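Abietadiene synthase, chloroplastic (Abies grandis, PDB 3S9V) belongs to the mostly helical plant terpene synthases and combines a terpene synthase N-terminal domain with a metal-binding domain. Local coordinates at residues 273-278 against 320-325; 280-285 against 431-436; 439-444 against 461-466; 513-518 against 743-748. All coordinates share one frame; numbering follows the deposited sequence.

Interactions 1, 2 and 4 are buried, while interaction 3 is only partly so. Interactions 1 and 2 both use helix 269-282, and interactions 2 and 3 both use helix 430-440. Interaction 1 also touches interaction 3, through Ala276 and Tyr463. Interaction 2 reaches interaction 4, where Arg431 meets Ser513 and Phe516. The chemistry changes with place. Interaction 1 sets a tryptophan and a methionine beside carboxylates. Interaction 2 is close backbone packing at a helix end. Interaction 3 is apolar on its inner side and acidic at its exposed end. Interaction 4 centres on a salt bridge between segments 225 residues apart, with a backbone hydrogen bond and apolar side chains beside it.

Interaction 1: residues 273-278 against 320-325; sequences RLWAVD and IDDTAM
Met325 lies over one face of the Trp275 indole. Its CG is 3.7 Å from the centroid of the six-membered ring of Trp275, a CH-pi contact. The sulfur stands almost directly overhead, 5° off the normal, with Met325 SD 4.5 Å from the centroid of the six-membered ring of Trp275: a Met-aromatic contact. Bends at chi2 and chi3 bring the thioether back across the indole. Leu274 completes the apolar packing: its CD1 is 4.4 Å from Met325 CB and also meets the carbonyl O of Asp322.

The axes of segments 273-278 and 320-325, on helices 269-282 and 320-332, approach to 10.4 Å and cross at 52°. Residues 319 to 322 read Asp-Ile-Asp-Asp, the DXDD signature of class II terpene synthases, so the indole packs against the last two aspartates of that motif.

Three carboxylates border the contact, without a hydrogen bond across it. Asp321 OD2 is at the ring edge, 3.7 Å from Trp275 CZ2, while its OD1 bonds Asn368. Asp322 OD2 approaches Trp275 CZ3 obliquely at 3.6 Å and is buried with no hydrogen-bond partner in the model. Asp278 OD2 is 3.6 Å from Met325 SD, and Asp278 OD1 forms salt bridges with Arg328 and Arg371.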
# COMPACT_ATOMS: atom_id res chain seq x y z
N ARG A 273 -8.20 -12.06 1.65
CA ARG A 273 -8.86 -10.89 2.21
C ARG A 273 -7.97 -9.66 2.28
O ARG A 273 -8.40 -8.56 1.91
CB ARG A 273 -9.41 -11.21 3.60
CG ARG A 273 -10.68 -12.07 3.58
CD ARG A 273 -11.13 -12.42 4.99
NE ARG A 273 -12.40 -13.13 5.01
CZ ARG A 273 -12.57 -14.39 4.61
NH1 ARG A 273 -11.54 -15.09 4.15
NH2 ARG A 273 -13.77 -14.94 4.66
N LEU A 274 -6.73 -9.83 2.75
CA LEU A 274 -5.80 -8.71 2.87
C LEU A 274 -5.40 -8.09 1.53
O LEU A 274 -5.30 -6.86 1.40
CB LEU A 274 -4.54 -9.13 3.63
CG LEU A 274 -4.72 -9.39 5.13
CD1 LEU A 274 -3.47 -10.04 5.66
CD2 LEU A 274 -5.00 -8.08 5.89
N TRP A 275 -5.19 -8.95 0.54
CA TRP A 275 -4.79 -8.49 -0.79
C TRP A 275 -5.96 -7.84 -1.54
O TRP A 275 -5.78 -6.88 -2.29
CB TRP A 275 -4.20 -9.65 -1.59
CG TRP A 275 -2.70 -9.69 -1.57
CD1 TRP A 275 -1.88 -9.45 -2.62
CD2 TRP A 275 -1.85 -9.92 -0.43
NE1 TRP A 275 -0.56 -9.51 -2.22
CE2 TRP A 275 -0.52 -9.79 -0.88
CE3 TRP A 275 -2.09 -10.21 0.92
CZ2 TRP A 275 0.58 -9.95 -0.03
CZ3 TRP A 275 -0.99 -10.37 1.77
CH2 TRP A 275 0.33 -10.24 1.29
N ALA A 276 -7.17 -8.34 -1.34
CA ALA A 276 -8.33 -7.77 -2.00
C ALA A 276 -8.56 -6.36 -1.48
O ALA A 276 -8.81 -5.43 -2.25
CB ALA A 276 -9.57 -8.64 -1.73
N VAL A 277 -8.46 -6.21 -0.16
CA VAL A 277 -8.64 -4.92 0.50
C VAL A 277 -7.57 -3.92 0.09
O VAL A 277 -7.86 -2.74 -0.17
CB VAL A 277 -8.60 -5.07 2.04
CG1 VAL A 277 -8.43 -3.70 2.71
CG2 VAL A 277 -9.88 -5.75 2.53
N ASP A 278 -6.33 -4.38 0.06
CA ASP A 278 -5.20 -3.53 -0.30
C ASP A 278 -5.34 -3.10 -1.76
O ASP A 278 -5.04 -1.97 -2.12
CB ASP A 278 -3.87 -4.28 -0.09
CG ASP A 278 -2.66 -3.38 -0.28
OD1 ASP A 278 -2.60 -2.31 0.37
OD2 ASP A 278 -1.76 -3.75 -1.06
N ILE A 320 6.49 -12.81 6.61
CA ILE A 320 6.59 -11.36 6.69
C ILE A 320 5.65 -10.62 5.73
O ILE A 320 5.21 -9.52 6.03
CB ILE A 320 8.04 -10.90 6.45
CG1 ILE A 320 8.26 -9.54 7.12
CG2 ILE A 320 8.33 -10.82 4.96
CD1 ILE A 320 9.71 -9.10 7.11
N ASP A 321 5.34 -11.22 4.58
CA ASP A 321 4.48 -10.56 3.61
C ASP A 321 3.05 -10.41 4.14
O ASP A 321 2.53 -9.30 4.17
CB ASP A 321 4.47 -11.33 2.28
CG ASP A 321 4.17 -10.43 1.07
OD1 ASP A 321 3.97 -9.20 1.25
OD2 ASP A 321 4.13 -10.97 -0.06
N ASP A 322 2.43 -11.51 4.55
CA ASP A 322 1.07 -11.46 5.09
C ASP A 322 1.03 -10.67 6.40
O ASP A 322 0.05 -9.98 6.69
CB ASP A 322 0.53 -12.87 5.37
CG ASP A 322 0.18 -13.63 4.12
OD1 ASP A 322 1.03 -14.41 3.64
OD2 ASP A 322 -0.94 -13.45 3.59
N THR A 323 2.08 -10.80 7.20
CA THR A 323 2.15 -10.10 8.48
C THR A 323 2.31 -8.60 8.30
O THR A 323 1.67 -7.82 8.99
CB THR A 323 3.31 -10.62 9.35
OG1 THR A 323 3.11 -12.02 9.61
CG2 THR A 323 3.37 -9.86 10.66
N ALA A 324 3.16 -8.20 7.36
CA ALA A 324 3.37 -6.79 7.09
C ALA A 324 2.10 -6.17 6.49
O ALA A 324 1.73 -5.06 6.83
CB ALA A 324 4.55 -6.60 6.15
N MET A 325 1.44 -6.90 5.59
CA MET A 325 0.21 -6.39 4.97
C MET A 325 -0.82 -6.19 6.08
O MET A 325 -1.38 -5.10 6.24
CB MET A 325 -0.35 -7.39 3.95
CG MET A 325 0.09 -7.18 2.52
SD MET A 325 -0.69 -5.77 1.70
CE MET A 325 0.69 -4.75 1.56

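Interaction 2: residues 280-285 against 431-436; sequences VERLGI and RLEARS
The Ala434 methyl packs over the turn at Leu283 and Gly284. Its CB is 3.9 Å from Leu283 O and 4.0 Å from Gly284 CA. The backbones are very close, with the CA atoms of Leu283 and Ala434 4.8 Å apart. The Ala434 CA hydrogen points nearly straight at Arg282 O, a CA-H...O contact of 3.3 Å between Ala434 CA and Arg282 O with 170° at the hydrogen.

The turn is a Schellman motif. Gly284 takes a positive phi, and two bonds run back into the last helical turn, from Gly284 N to Glu281 O and from Ile285 N to Val280 O. Gly284 carries no side chain, so the partner helix can sit directly against it. The Leu283 side chain starts away from this helix and packs on Tyr463 and Ala467 of helix 461-491.

Arg431 bends at chi2 and chi3 (-71° and 84°), which turns its guanidinium toward the turn. NH2 of Arg431 makes a weak hydrogen bond to Gly284 O at 3.3 Å, with the oxygen at the guanidinium edge. The same group also makes a cation-pi contact with Phe516. At the other end, Arg282 CG is 4.1 Å from Glu433 OE2, where the two chains cross at about a right angle. Their polar ends are held by other residues: Arg282 forms a salt bridge with Glu416, and Glu433 OE1 bonds Ser428.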
# COMPACT_ATOMS: atom_id res chain seq x y z
N VAL A 280 -8.21 -2.72 -3.63
CA VAL A 280 -9.23 -1.68 -3.81
C VAL A 280 -8.82 -0.35 -3.16
O VAL A 280 -9.26 0.72 -3.59
CB VAL A 280 -10.60 -2.13 -3.27
CG1 VAL A 280 -11.09 -3.34 -4.05
CG2 VAL A 280 -10.51 -2.46 -1.80
N GLU A 281 -8.00 -0.42 -2.11
CA GLU A 281 -7.55 0.82 -1.48
C GLU A 281 -6.52 1.51 -2.38
O GLU A 281 -6.65 2.69 -2.67
CB GLU A 281 -6.94 0.56 -0.10
CG GLU A 281 -7.95 0.05 0.92
CD GLU A 281 -7.39 -0.01 2.33
OE1 GLU A 281 -6.29 -0.60 2.52
OE2 GLU A 281 -8.05 0.52 3.26
N ARG A 282 -5.52 0.75 -2.84
CA ARG A 282 -4.47 1.28 -3.71
C ARG A 282 -5.01 1.80 -5.05
O ARG A 282 -4.43 2.71 -5.64
CB ARG A 282 -3.42 0.21 -4.00
CG ARG A 282 -2.63 -0.26 -2.80
CD ARG A 282 -1.64 -1.34 -3.21
NE ARG A 282 -0.43 -0.80 -3.82
CZ ARG A 282 0.54 -1.56 -4.33
NH1 ARG A 282 0.43 -2.88 -4.30
NH2 ARG A 282 1.64 -1.01 -4.83
N LEU A 283 -6.10 1.20 -5.53
CA LEU A 283 -6.71 1.63 -6.78
C LEU A 283 -7.63 2.83 -6.56
O LEU A 283 -8.16 3.39 -7.51
CB LEU A 283 -7.50 0.49 -7.43
CG LEU A 283 -6.69 -0.61 -8.12
CD1 LEU A 283 -7.65 -1.68 -8.63
CD2 LEU A 283 -5.88 -0.02 -9.28
N GLY A 284 -7.81 3.20 -5.29
CA GLY A 284 -8.63 4.36 -4.95
C GLY A 284 -10.14 4.22 -5.00
O GLY A 284 -10.85 5.23 -5.00
N ILE A 285 -10.65 2.99 -5.01
CA ILE A 285 -12.09 2.75 -5.09
C ILE A 285 -12.69 2.13 -3.82
O ILE A 285 -13.84 1.67 -3.83
CB ILE A 285 -12.44 1.83 -6.27
CG1 ILE A 285 -11.61 0.54 -6.19
CG2 ILE A 285 -12.16 2.54 -7.59
CD1 ILE A 285 -11.93 -0.48 -7.27
N ARG A 431 -4.98 10.48 -4.63
CA ARG A 431 -5.15 10.49 -6.08
C ARG A 431 -3.87 10.11 -6.82
O ARG A 431 -3.91 9.35 -7.79
CB ARG A 431 -5.65 11.85 -6.57
CG ARG A 431 -7.07 12.20 -6.15
CD ARG A 431 -8.12 11.36 -6.88
NE ARG A 431 -8.35 10.07 -6.25
CZ ARG A 431 -9.17 9.14 -6.72
NH1 ARG A 431 -9.86 9.34 -7.84
NH2 ARG A 431 -9.33 8.00 -6.05
N LEU A 432 -2.74 10.63 -6.36
CA LEU A 432 -1.47 10.33 -7.02
C LEU A 432 -1.10 8.84 -6.87
O LEU A 432 -0.60 8.23 -7.82
CB LEU A 432 -0.36 11.22 -6.45
CG LEU A 432 -0.61 12.71 -6.72
CD1 LEU A 432 0.51 13.56 -6.12
CD2 LEU A 432 -0.69 12.93 -8.23
N GLU A 433 -1.35 8.27 -5.69
CA GLU A 433 -1.05 6.86 -5.47
C GLU A 433 -2.02 6.03 -6.30
O GLU A 433 -1.64 5.04 -6.92
CB GLU A 433 -1.19 6.47 -4.00
CG GLU A 433 -0.82 5.00 -3.75
CD GLU A 433 -0.79 4.61 -2.27
OE1 GLU A 433 -0.13 5.31 -1.48
OE2 GLU A 433 -1.43 3.59 -1.91
N ALA A 434 -3.28 6.44 -6.31
CA ALA A 434 -4.29 5.72 -7.06
C ALA A 434 -3.95 5.72 -8.55
O ALA A 434 -4.11 4.70 -9.23
CB ALA A 434 -5.67 6.34 -6.84
N ARG A 435 -3.46 6.85 -9.06
CA ARG A 435 -3.12 6.92 -10.47
C ARG A 435 -1.96 6.01 -10.76
O ARG A 435 -1.94 5.31 -11.77
CB ARG A 435 -2.76 8.35 -10.90
CG ARG A 435 -2.70 8.52 -12.42
CD ARG A 435 -2.45 9.96 -12.82
NE ARG A 435 -2.94 10.27 -14.16
CZ ARG A 435 -2.47 9.72 -15.27
NH1 ARG A 435 -2.97 10.06 -16.45
NH2 ARG A 435 -1.49 8.83 -15.20
N SER A 436 -0.98 6.02 -9.86
CA SER A 436 0.21 5.19 -10.03
C SER A 436 -0.16 3.71 -10.13
O SER A 436 0.21 3.02 -11.08
CB SER A 436 1.17 5.41 -8.86
OG SER A 436 2.40 4.73 -9.06

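Interaction 3: residues 439-444 against 461-466; sequences ENYGPD and EKYLEL
Pro443 and Glu461 bring the two backbones together, with their CA atoms 4.9 Å apart. Helix 430-440 gives way at Tyr441 (phi -68°, psi 126°), and the chain is extended through Gly442 before turning at Pro443, beside the first turn of helix 461-491.

The Tyr441 side chain sets out toward this helix, and CG anti to the backbone N (chi1 178°) carries the ring on past Leu464. Leu464 CB meets the ring at its edge, 3.8 Å from Tyr441 CD2. The hydroxyl end lies against the edge of another ring, with Tyr441 OH 3.5 Å from Tyr463 CD2. This hydroxyl is hydrogen-bonded to Ile458 O and Asn460 N, in the residues just before helix 461-491. Pro443 packs beside Leu464, with CD of Pro443 4.0 Å from CD2 of Leu464.

Farther out, Glu461 bends at chi2 and lays its carboxylate against the proline, OE2 of Glu461 being 3.7 Å from Pro443 CB. Its OE1 is 4.1 Å from Asp444 OD1, two like charges at the exposed end of the contact.

The 16 residues linking the segments include the antiparallel pair 447-448 and 452-453. Tyr463 also packs on Ala276 and Val280 of helix 269-282 and on Ile40 of helix 29-46.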
# COMPACT_ATOMS: atom_id res chain seq x y z
N GLU A 439 -1.94 2.35 -13.18
CA GLU A 439 -1.08 2.07 -14.32
C GLU A 439 -0.15 0.87 -14.14
O GLU A 439 0.27 0.26 -15.12
CB GLU A 439 -0.25 3.31 -14.67
CG GLU A 439 -1.11 4.48 -15.11
CD GLU A 439 -0.31 5.71 -15.46
OE1 GLU A 439 0.52 6.13 -14.63
OE2 GLU A 439 -0.51 6.26 -16.57
N ASN A 440 0.15 0.52 -12.89
CA ASN A 440 1.04 -0.61 -12.60
C ASN A 440 0.29 -1.90 -12.28
O ASN A 440 0.88 -2.98 -12.31
CB ASN A 440 1.97 -0.27 -11.44
CG ASN A 440 2.96 0.84 -11.78
OD1 ASN A 440 3.71 0.74 -12.74
ND2 ASN A 440 2.96 1.90 -10.98
N TYR A 441 -1.00 -1.79 -11.98
CA TYR A 441 -1.79 -2.96 -11.63
C TYR A 441 -2.02 -3.94 -12.78
O TYR A 441 -2.51 -3.55 -13.85
CB TYR A 441 -3.14 -2.52 -11.06
CG TYR A 441 -4.07 -3.65 -10.72
CD1 TYR A 441 -3.74 -4.58 -9.73
CD2 TYR A 441 -5.28 -3.81 -11.39
CE1 TYR A 441 -4.60 -5.63 -9.41
CE2 TYR A 441 -6.15 -4.87 -11.09
CZ TYR A 441 -5.80 -5.77 -10.09
OH TYR A 441 -6.66 -6.79 -9.78
N GLY A 442 -1.67 -5.21 -12.55
CA GLY A 442 -1.84 -6.24 -13.56
C GLY A 442 -3.10 -7.04 -13.27
O GLY A 442 -3.09 -7.89 -12.37
N PRO A 443 -4.19 -6.81 -14.02
CA PRO A 443 -5.48 -7.50 -13.85
C PRO A 443 -5.45 -8.99 -14.15
O PRO A 443 -6.33 -9.74 -13.72
CB PRO A 443 -6.40 -6.73 -14.79
CG PRO A 443 -5.49 -6.42 -15.93
CD PRO A 443 -4.21 -5.96 -15.22
N ASP A 444 -4.44 -9.42 -14.89
CA ASP A 444 -4.34 -10.83 -15.23
C ASP A 444 -3.00 -11.43 -14.82
O ASP A 444 -2.48 -12.32 -15.48
CB ASP A 444 -4.59 -11.02 -16.73
CG ASP A 444 -3.83 -10.04 -17.58
OD1 ASP A 444 -4.20 -9.85 -18.76
OD2 ASP A 444 -2.84 -9.46 -17.07
N GLU A 461 -9.98 -8.07 -13.77
CA GLU A 461 -10.23 -6.98 -14.70
C GLU A 461 -11.26 -5.98 -14.16
O GLU A 461 -11.21 -4.79 -14.49
CB GLU A 461 -10.74 -7.53 -16.03
CG GLU A 461 -9.75 -8.40 -16.78
CD GLU A 461 -8.78 -7.59 -17.62
OE1 GLU A 461 -7.95 -8.20 -18.33
OE2 GLU A 461 -8.86 -6.34 -17.58
N LYS A 462 -12.18 -6.45 -13.33
CA LYS A 462 -13.22 -5.59 -12.78
C LYS A 462 -12.73 -4.51 -11.81
O LYS A 462 -13.28 -3.41 -11.80
CB LYS A 462 -14.30 -6.45 -12.13
CG LYS A 462 -15.05 -7.28 -13.15
CD LYS A 462 -16.17 -8.10 -12.54
CE LYS A 462 -16.92 -8.85 -13.65
NZ LYS A 462 -17.93 -9.79 -13.11
N TYR A 463 -11.71 -4.81 -11.01
CA TYR A 463 -11.19 -3.81 -10.09
C TYR A 463 -10.61 -2.66 -10.92
O TYR A 463 -10.91 -1.49 -10.68
CB TYR A 463 -10.05 -4.38 -9.22
CG TYR A 463 -10.45 -5.42 -8.20
CD1 TYR A 463 -11.63 -5.31 -7.47
CD2 TYR A 463 -9.59 -6.48 -7.90
CE1 TYR A 463 -11.95 -6.22 -6.48
CE2 TYR A 463 -9.90 -7.40 -6.90
CZ TYR A 463 -11.08 -7.27 -6.19
OH TYR A 463 -11.40 -8.18 -5.21
N LEU A 464 -9.79 -3.01 -11.90
CA LEU A 464 -9.14 -2.03 -12.76
C LEU A 464 -10.12 -1.24 -13.61
O LEU A 464 -9.96 -0.03 -13.81
CB LEU A 464 -8.11 -2.72 -13.67
CG LEU A 464 -7.28 -1.75 -14.51
CD1 LEU A 464 -6.63 -0.71 -13.60
CD2 LEU A 464 -6.24 -2.51 -15.30
N GLU A 465 -11.14 -1.92 -14.13
CA GLU A 465 -12.14 -1.26 -14.94
C GLU A 465 -12.83 -0.19 -14.10
O GLU A 465 -13.01 0.94 -14.54
CB GLU A 465 -13.16 -2.27 -15.45
CG GLU A 465 -14.23 -1.69 -16.35
CD GLU A 465 -15.20 -2.73 -16.87
OE1 GLU A 465 -16.09 -2.37 -17.67
OE2 GLU A 465 -15.07 -3.91 -16.47
N LEU A 466 -13.20 -0.56 -12.88
CA LEU A 466 -13.87 0.39 -11.99
C LEU A 466 -12.94 1.53 -11.57
O LEU A 466 -13.37 2.68 -11.50
CB LEU A 466 -14.38 -0.33 -10.75
CG LEU A 466 -15.05 0.57 -9.72
CD1 LEU A 466 -16.25 1.28 -10.36
CD2 LEU A 466 -15.48 -0.27 -8.53

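Interaction 4: residues 513-518 against 743-748; sequences SFIFEP and YKRLVF
Arg745 of helix 741-757 grips Glu517 in an end-on, two-nitrogen salt bridge. The contact joins two parts of the alpha-helical terpene synthase fold, with segment 513-518 in the metal-binding domain. NH1 of Arg745 bonds Glu517 OE1 at 2.9 Å, and NH2 of Arg745 bonds Glu517 OE2 at 3.1 Å. The second bond is nearly straight (171°) and uses the syn lone pair of OE2. The two flat groups are 33° apart. NH2 of Arg745 also donates to Phe514 O at 2.8 Å, in the carbonyl plane and on a lone pair, which ties the guanidinium to the backbone near the end of helix 504-514.

Ile515 CG2 lies over one guanidinium face, 4.0 Å from Arg745 NH2. The apolar packing is Leu746 CD2 on Ile515 CD1 and, at 4.2 Å, on the edge of the Phe514 ring at CE1.

Glu517 OE2 sits 3.7 Å above the centre of the Phe516 ring. Arg524 bonds the carbonyls of Ile515 and Glu517 and so fixes the backbone on which Glu517 sits. Arg745 bends at chi3 (59°), and its NE points to a water that accepts at 2.7 Å from Arg745 NE and donates weakly to Phe514 O.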
# COMPACT_ATOMS: atom_id res chain seq x y z
N SER A 513 -6.38 16.46 -4.35
CA SER A 513 -5.57 15.26 -4.29
C SER A 513 -5.93 14.32 -3.14
O SER A 513 -5.62 13.13 -3.21
CB SER A 513 -4.09 15.64 -4.18
OG SER A 513 -3.76 15.97 -2.84
N PHE A 514 -6.57 14.83 -2.08
CA PHE A 514 -6.93 13.96 -0.96
C PHE A 514 -8.40 13.87 -0.57
O PHE A 514 -8.85 12.79 -0.21
CB PHE A 514 -6.05 14.28 0.28
CG PHE A 514 -6.26 15.66 0.86
CD1 PHE A 514 -7.32 15.91 1.73
CD2 PHE A 514 -5.39 16.70 0.56
CE1 PHE A 514 -7.50 17.18 2.30
CE2 PHE A 514 -5.55 17.97 1.12
CZ PHE A 514 -6.61 18.21 1.99
N ILE A 515 -9.15 14.96 -0.64
CA ILE A 515 -10.59 14.90 -0.33
C ILE A 515 -11.30 15.11 -1.66
O ILE A 515 -12.00 16.10 -1.88
CB ILE A 515 -11.06 15.98 0.69
CG1 ILE A 515 -10.55 17.36 0.28
CG2 ILE A 515 -10.59 15.60 2.08
CD1 ILE A 515 -11.21 18.51 1.05
N PHE A 516 -11.10 14.14 -2.53
CA PHE A 516 -11.61 14.11 -3.89
C PHE A 516 -13.08 13.76 -4.13
O PHE A 516 -13.63 14.12 -5.16
CB PHE A 516 -10.75 13.13 -4.67
CG PHE A 516 -10.74 11.75 -4.07
CD1 PHE A 516 -11.67 10.80 -4.46
CD2 PHE A 516 -9.81 11.41 -3.08
CE1 PHE A 516 -11.68 9.54 -3.88
CE2 PHE A 516 -9.81 10.16 -2.49
CZ PHE A 516 -10.75 9.22 -2.89
N GLU A 517 -13.71 13.06 -3.19
CA GLU A 517 -15.11 12.65 -3.38
C GLU A 517 -16.03 13.79 -3.84
O GLU A 517 -15.89 14.93 -3.38
CB GLU A 517 -15.68 12.03 -2.10
CG GLU A 517 -15.01 10.74 -1.61
CD GLU A 517 -13.80 11.00 -0.71
OE1 GLU A 517 -13.64 10.26 0.29
OE2 GLU A 517 -13.02 11.93 -0.99
N PRO A 518 -16.98 13.49 -4.75
CA PRO A 518 -17.92 14.49 -5.25
C PRO A 518 -18.70 15.20 -4.13
O PRO A 518 -19.08 16.36 -4.26
CB PRO A 518 -18.85 13.68 -6.16
CG PRO A 518 -17.94 12.60 -6.68
CD PRO A 518 -17.19 12.19 -5.42
N TYR A 743 -12.35 14.67 9.38
CA TYR A 743 -11.54 15.69 10.04
C TYR A 743 -10.09 15.24 10.20
O TYR A 743 -9.17 16.05 10.14
CB TYR A 743 -12.15 16.07 11.39
CG TYR A 743 -13.59 16.55 11.28
CD1 TYR A 743 -14.65 15.73 11.64
CD2 TYR A 743 -13.88 17.82 10.76
CE1 TYR A 743 -15.98 16.15 11.49
CE2 TYR A 743 -15.21 18.25 10.60
CZ TYR A 743 -16.25 17.41 10.97
OH TYR A 743 -17.56 17.81 10.83
N LYS A 744 -9.89 13.93 10.38
CA LYS A 744 -8.54 13.38 10.50
C LYS A 744 -7.83 13.48 9.15
O LYS A 744 -6.62 13.70 9.10
CB LYS A 744 -8.59 11.92 10.97
CG LYS A 744 -9.11 11.80 12.39
CD LYS A 744 -8.63 10.55 13.09
CE LYS A 744 -9.30 9.30 12.57
NZ LYS A 744 -8.78 8.11 13.32
N ARG A 745 -8.58 13.35 8.06
CA ARG A 745 -8.01 13.46 6.72
C ARG A 745 -7.63 14.91 6.45
O ARG A 745 -6.58 15.19 5.88
CB ARG A 745 -9.02 12.96 5.67
CG ARG A 745 -9.29 11.46 5.72
CD ARG A 745 -10.47 11.06 4.84
NE ARG A 745 -10.27 11.42 3.44
CZ ARG A 745 -11.22 11.38 2.51
NH1 ARG A 745 -12.46 11.00 2.82
NH2 ARG A 745 -10.93 11.73 1.26
N LEU A 746 -8.49 15.84 6.86
CA LEU A 746 -8.21 17.26 6.65
C LEU A 746 -6.94 17.67 7.37
O LEU A 746 -6.14 18.44 6.85
CB LEU A 746 -9.37 18.12 7.16
CG LEU A 746 -10.55 18.28 6.22
CD1 LEU A 746 -11.67 19.02 6.93
CD2 LEU A 746 -10.12 19.03 4.96
N VAL A 747 -6.74 17.15 8.57
CA VAL A 747 -5.55 17.49 9.33
C VAL A 747 -4.30 16.78 8.81
O VAL A 747 -3.29 17.43 8.51
CB VAL A 747 -5.73 17.15 10.82
CG1 VAL A 747 -4.43 17.43 11.58
CG2 VAL A 747 -6.86 17.97 11.40
N PHE A 748 -4.38 15.46 8.68
CA PHE A 748 -3.24 14.64 8.24
C PHE A 748 -2.83 14.84 6.77
O PHE A 748 -1.64 14.85 6.45
CB PHE A 748 -3.56 13.17 8.49
CG PHE A 748 -2.37 12.26 8.37
CD1 PHE A 748 -1.37 12.28 9.33
CD2 PHE A 748 -2.24 11.40 7.29
CE1 PHE A 748 -0.26 11.45 9.22
CE2 PHE A 748 -1.13 10.57 7.17
CZ PHE A 748 -0.15 10.60 8.13
O HOH W 1 -7.74 11.33 2.56